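Local coordinates for protein putative ABC transporter subunit, substrate-binding component (Rhodopseudomonas palustris, PDB 4EVS) that binds 4-hydroxybenzoate and probably related lignin-derived aromatic acids, and probably hands them to an ABC transporter for uptake, at residues Ala95-Val100 against Gly304-Glu309; Tyr296-Ala301 against Glu309-Ala314. All blocks are in the same frame, centred on the assembly; numbering follows the deposited sequence.

Contact 1 (Ala95-Val100 against Gly304-Glu309)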
loop_
_atom_site.group_PDB
_atom_site.type_symbol
_atom_site.label_atom_id
_atom_site.label_comp_id
_atom_site.label_asym_id
_atom_site.label_seq_id
_atom_site.Cartn_x
_atom_site.Cartn_y
_atom_site.Cartn_z
ATOM N N ALA A 95 19.577 15.286 7.146
ATOM C CA ALA A 95 20.501 14.325 6.488
ATOM C C ALA A 95 20.690 14.628 4.995
ATOM O O ALA A 95 21.588 14.067 4.343
ATOM C CB ALA A 95 20.041 12.871 6.659
ATOM N N LYS A 96 19.849 15.504 4.459
ATOM C CA LYS A 96 19.787 15.803 3.042
ATOM C C LYS A 96 19.516 14.543 2.188
ATOM O O LYS A 96 20.095 14.338 1.130
ATOM C CB LYS A 96 21.016 16.575 2.564
ATOM C CG LYS A 96 21.210 17.905 3.268
ATOM C CD LYS A 96 22.355 18.714 2.667
ATOM C CE LYS A 96 22.366 20.164 3.202
ATOM N NZ LYS A 96 23.566 20.997 2.814
ATOM N N VAL A 97 18.566 13.748 2.643
ATOM C CA VAL A 97 18.187 12.452 2.028
ATOM C C VAL A 97 16.691 12.364 1.841
ATOM O O VAL A 97 15.994 12.322 2.819
ATOM C CB VAL A 97 18.648 11.288 2.957
ATOM C CG1 VAL A 97 18.108 9.962 2.532
ATOM C CG2 VAL A 97 20.195 11.251 3.069
ATOM N N PRO A 98 16.218 12.224 0.605
ATOM C CA PRO A 98 14.809 11.985 0.422
ATOM C C PRO A 98 14.394 10.588 0.771
ATOM O O PRO A 98 15.203 9.682 0.733
ATOM C CB PRO A 98 14.588 12.228 -1.069
ATOM C CG PRO A 98 15.735 13.049 -1.488
ATOM C CD PRO A 98 16.859 12.508 -0.686
HETATM N N MSE A 99 13.109 10.451 1.108
HETATM C CA MSE A 99 12.460 9.167 1.351
HETATM C C MSE A 99 11.365 8.927 0.319
HETATM O O MSE A 99 10.443 9.747 0.177
HETATM C CB MSE A 99 11.875 9.105 2.759
HETATM C CG MSE A 99 11.134 7.800 3.055
HETATM SE SE MSE A 99 10.614 7.530 4.907
HETATM C CE MSE A 99 9.360 8.950 5.104
ATOM N N VAL A 100 11.447 7.816 -0.393
ATOM C CA VAL A 100 10.398 7.399 -1.295
ATOM C C VAL A 100 9.617 6.309 -0.571
ATOM O O VAL A 100 10.124 5.194 -0.369
ATOM C CB VAL A 100 10.947 6.872 -2.632
ATOM C CG1 VAL A 100 9.850 6.548 -3.593
ATOM C CG2 VAL A 100 11.871 7.885 -3.248
ATOM N N GLY A 304 23.618 13.090 -10.003
ATOM C CA GLY A 304 24.230 12.228 -9.011
ATOM C C GLY A 304 24.710 12.972 -7.779
ATOM O O GLY A 304 25.261 12.367 -6.878
ATOM N N LYS A 305 24.469 14.278 -7.729
ATOM C CA LYS A 305 24.873 15.085 -6.589
ATOM C C LYS A 305 23.812 14.992 -5.520
ATOM O O LYS A 305 22.599 14.872 -5.808
ATOM C CB LYS A 305 25.084 16.537 -6.993
ATOM C CG LYS A 305 26.278 16.698 -7.957
ATOM C CD LYS A 305 26.652 18.169 -8.212
ATOM C CE LYS A 305 27.734 18.322 -9.284
ATOM N NZ LYS A 305 28.053 19.770 -9.551
ATOM N N GLN A 306 24.251 15.019 -4.270
ATOM C CA GLN A 306 23.296 15.012 -3.156
ATOM C C GLN A 306 22.698 16.401 -3.059
ATOM O O GLN A 306 23.372 17.341 -2.621
ATOM C CB GLN A 306 24.023 14.638 -1.869
ATOM C CG GLN A 306 23.088 14.461 -0.689
ATOM C CD GLN A 306 23.733 13.621 0.421
ATOM O OE1 GLN A 306 24.883 13.201 0.302
ATOM N NE2 GLN A 306 23.009 13.389 1.489
ATOM N N ASP A 307 21.461 16.540 -3.528
ATOM C CA ASP A 307 20.742 17.822 -3.629
ATOM C C ASP A 307 19.237 17.547 -3.549
ATOM O O ASP A 307 18.514 17.549 -4.549
ATOM C CB ASP A 307 21.102 18.532 -4.906
ATOM C CG ASP A 307 20.572 19.958 -4.986
ATOM O OD1 ASP A 307 19.721 20.375 -4.160
ATOM O OD2 ASP A 307 21.057 20.661 -5.917
ATOM N N PRO A 308 18.756 17.312 -2.326
ATOM C CA PRO A 308 17.410 16.790 -2.206
ATOM C C PRO A 308 16.342 17.778 -2.684
ATOM O O PRO A 308 15.332 17.372 -3.229
ATOM C CB PRO A 308 17.268 16.544 -0.700
ATOM C CG PRO A 308 18.336 17.340 -0.064
ATOM C CD PRO A 308 19.448 17.307 -1.025
ATOM N N GLU A 309 16.566 19.068 -2.522
ATOM C CA GLU A 309 15.560 20.018 -3.018
ATOM C C GLU A 309 15.409 19.910 -4.531
ATOM O O GLU A 309 14.295 19.913 -5.084
ATOM C CB GLU A 309 15.947 21.439 -2.651
ATOM C CG GLU A 309 14.887 22.446 -2.990
ATOM C CD GLU A 309 15.289 23.894 -2.578
ATOM O OE1 GLU A 309 16.409 24.119 -2.046
ATOM O OE2 GLU A 309 14.489 24.816 -2.794
HETATM O O HOH W 1 23.610 12.632 4.238
#
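The side-chain amide of Gln306 and the ring of Pro308 both settle on the backbone of Lys96. Gln306 NE2 donates to Lys96 O at 3.1 Å with a fairly straight N-H...O angle of 164°. The oxygen lies nearly in the plane of the glutamine amide, yet NE2 stands above the carbonyl plane of Lys96, well off its lone-pair directions. With chi1 at -174° the glutamine chain runs opposite its own backbone nitrogen and continues extended, which carries the amide across to this carbonyl. A water completes the link, donating to Ala95 O and accepting from Gln306 NE2 at 2.9 Å.

Proline suits the next place because its compact ring is wholly apolar: Pro308 CG lies 3.8 Å from Lys96 CB, while Pro308 CB meets Pro98 CG at 3.9 Å, the two rings crossing at about a right angle. A glycine in place of Pro308 would probably open a gap beside Pro98 and leave Lys96 CB without its apolar neighbour.

In the type I periplasmic binding protein fold, this joins the turn entering strand 99-101 of a Rossmann-like sheet to the start of helix 308-315. Pro98 and Val100 pair through their backbones with Ile76 in strand 75-78. Lys96 ends helix 92-95 with a Schellman motif at positive phi (57°), its long chain leading away to solvent. On the other side Asp307, just ahead of Pro308, is the N-cap of helix 308-315, and its OD1 makes a weak hydrogen bond to Lys310 N.

Contact 2 (Tyr296-Ala301 against Glu309-Ala314)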
loop_
_atom_site.group_PDB
_atom_site.type_symbol
_atom_site.label_atom_id
_atom_site.label_comp_id
_atom_site.label_asym_id
_atom_site.label_seq_id
_atom_site.Cartn_x
_atom_site.Cartn_y
_atom_site.Cartn_z
ATOM N N TYR A 296 15.588 7.030 -9.974
ATOM C CA TYR A 296 16.417 7.246 -11.160
ATOM C C TYR A 296 16.269 8.681 -11.706
ATOM O O TYR A 296 17.267 9.300 -12.116
ATOM C CB TYR A 296 16.182 6.199 -12.231
ATOM C CG TYR A 296 16.922 4.887 -12.006
ATOM C CD1 TYR A 296 17.022 4.304 -10.737
ATOM C CD2 TYR A 296 17.493 4.197 -13.074
ATOM C CE1 TYR A 296 17.688 3.104 -10.561
ATOM C CE2 TYR A 296 18.151 2.999 -12.904
ATOM C CZ TYR A 296 18.256 2.451 -11.656
ATOM O OH TYR A 296 18.868 1.243 -11.483
ATOM N N LYS A 297 15.035 9.177 -11.754
ATOM C CA LYS A 297 14.769 10.532 -12.216
ATOM C C LYS A 297 15.447 11.590 -11.325
ATOM O O LYS A 297 16.004 12.576 -11.815
ATOM C CB LYS A 297 13.273 10.762 -12.278
ATOM C CG LYS A 297 12.859 12.158 -12.690
ATOM C CD LYS A 297 13.219 12.478 -14.115
ATOM C CE LYS A 297 12.558 13.802 -14.585
ATOM N NZ LYS A 297 12.320 13.751 -16.048
HETATM N N MSE A 298 15.386 11.384 -10.010
HETATM C CA MSE A 298 16.060 12.290 -9.071
HETATM C C MSE A 298 17.557 12.315 -9.259
HETATM O O MSE A 298 18.155 13.375 -9.240
HETATM C CB MSE A 298 15.674 11.962 -7.633
HETATM C CG MSE A 298 14.220 12.269 -7.374
HETATM SE SE MSE A 298 13.722 12.205 -5.483
HETATM C CE MSE A 298 13.920 10.407 -5.252
ATOM N N ILE A 299 18.153 11.145 -9.504
ATOM C CA ILE A 299 19.611 11.089 -9.735
ATOM C C ILE A 299 19.955 11.768 -11.048
ATOM O O ILE A 299 20.951 12.476 -11.143
ATOM C CB ILE A 299 20.110 9.633 -9.691
ATOM C CG1 ILE A 299 19.911 9.024 -8.281
ATOM C CG2 ILE A 299 21.542 9.544 -10.150
ATOM C CD1 ILE A 299 20.105 7.523 -8.166
ATOM N N GLU A 300 19.126 11.567 -12.071
ATOM C CA GLU A 300 19.333 12.210 -13.367
ATOM C C GLU A 300 19.305 13.718 -13.231
ATOM O O GLU A 300 20.175 14.452 -13.750
ATOM C CB GLU A 300 18.229 11.731 -14.313
ATOM C CG GLU A 300 18.055 12.506 -15.606
ATOM C CD GLU A 300 19.195 12.319 -16.519
ATOM O OE1 GLU A 300 19.940 11.316 -16.344
ATOM O OE2 GLU A 300 19.357 13.173 -17.440
ATOM N N ALA A 301 18.306 14.196 -12.510
ATOM C CA ALA A 301 18.073 15.627 -12.379
ATOM C C ALA A 301 19.153 16.350 -11.605
ATOM O O ALA A 301 19.459 17.517 -11.888
ATOM C CB ALA A 301 16.734 15.840 -11.705
ATOM N N GLU A 309 16.566 19.068 -2.522
ATOM C CA GLU A 309 15.560 20.018 -3.018
ATOM C C GLU A 309 15.409 19.910 -4.531
ATOM O O GLU A 309 14.295 19.913 -5.084
ATOM C CB GLU A 309 15.947 21.439 -2.651
ATOM C CG GLU A 309 14.887 22.446 -2.990
ATOM C CD GLU A 309 15.289 23.894 -2.578
ATOM O OE1 GLU A 309 16.409 24.119 -2.046
ATOM O OE2 GLU A 309 14.489 24.816 -2.794
ATOM N N LYS A 310 16.540 19.823 -5.217
ATOM C CA LYS A 310 16.503 19.688 -6.682
ATOM C C LYS A 310 15.855 18.354 -7.096
ATOM O O LYS A 310 15.085 18.300 -8.060
ATOM C CB LYS A 310 17.928 19.849 -7.252
ATOM C CG LYS A 310 18.020 19.844 -8.783
ATOM C CD LYS A 310 19.450 20.178 -9.251
ATOM C CE LYS A 310 19.440 20.743 -10.667
ATOM N NZ LYS A 310 20.842 20.855 -11.194
ATOM N N ALA A 311 16.199 17.297 -6.390
ATOM C CA ALA A 311 15.671 15.964 -6.630
ATOM C C ALA A 311 14.147 15.941 -6.534
ATOM O O ALA A 311 13.454 15.449 -7.436
ATOM C CB ALA A 311 16.241 14.991 -5.624
ATOM N N ILE A 312 13.625 16.440 -5.426
ATOM C CA ILE A 312 12.187 16.395 -5.225
ATOM C C ILE A 312 11.492 17.259 -6.269
ATOM O O ILE A 312 10.436 16.864 -6.783
ATOM C CB ILE A 312 11.833 16.823 -3.787
ATOM C CG1 ILE A 312 12.259 15.717 -2.834
ATOM C CG2 ILE A 312 10.361 17.099 -3.634
ATOM C CD1 ILE A 312 11.312 14.513 -2.860
ATOM N N ALA A 313 12.102 18.400 -6.627
ATOM C CA ALA A 313 11.487 19.287 -7.610
ATOM C C ALA A 313 11.299 18.553 -8.964
ATOM O O ALA A 313 10.349 18.795 -9.692
ATOM C CB ALA A 313 12.309 20.585 -7.781
ATOM N N ALA A 314 12.198 17.640 -9.278
ATOM C CA ALA A 314 12.138 16.925 -10.554
ATOM C C ALA A 314 11.035 15.896 -10.657
ATOM O O ALA A 314 10.722 15.437 -11.758
ATOM C CB ALA A 314 13.479 16.269 -10.845
#
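Ala301 and Ala314 meet methyl to methyl where two helices joined by a short loop pack beside strand 75-78 in one lobe of the periplasmic binding protein fold. The segment axes approach to 8.2 Å, and their N-to-C directions differ by 124°. Alanine, with its single methyl, suits so close an approach: Ala301 CB and Ala314 CB lie 3.4 Å apart, tighter than usual carbon contact.

The main bump comes from Met298, a selenomethionine. Met298 CB meets Ala311 CB at 3.7 Å. Its CG stands anti to the carbonyl carbon (chi1 -67°), which puts Met298 CG 3.3 Å from Ala311 O, and Met298 SE comes to 3.8 Å from Ala311 CB. The small methyl of Ala311 leaves the hollow that this long, flexible chain fills, with Tyr75 of strand 75-78 touching both residues from the sheet. Farther out, Met298 SE reaches Ile312 CD1 at 4.2 Å.

Lysines flank this apolar seam, offering their aliphatic parts to carbonyl oxygens of the facing helix. Lys297, bent at chi2, brings CE to 3.7 Å from Ala314 O. The extended Lys310 runs past the last turn of helix 283-302, where its CE lies 3.4 Å from Ala301 O.

Overall arrangement
The two contacts lie with centres about 8 Å apart, and helix 308-315 serves both: contact 1 uses its beginning, contact 2 the turns that follow. They touch directly where Met298 CE packs on Val100 CG2 at 3.8 Å, joining the helix pair to strand 99-101. A probable hydrogen bond from Gly304 N to Ile299 O (3.0 Å) ties the connecting loop back to helix 283-302. The centre of each contact is about 23 Å from the centre of the chain, and none of their residues lines the 4-hydroxybenzoate pocket. The same elements nevertheless lead there: Asn103, Ala104 and Ala105 follow strand 99-101, and Met283 begins helix 283-302.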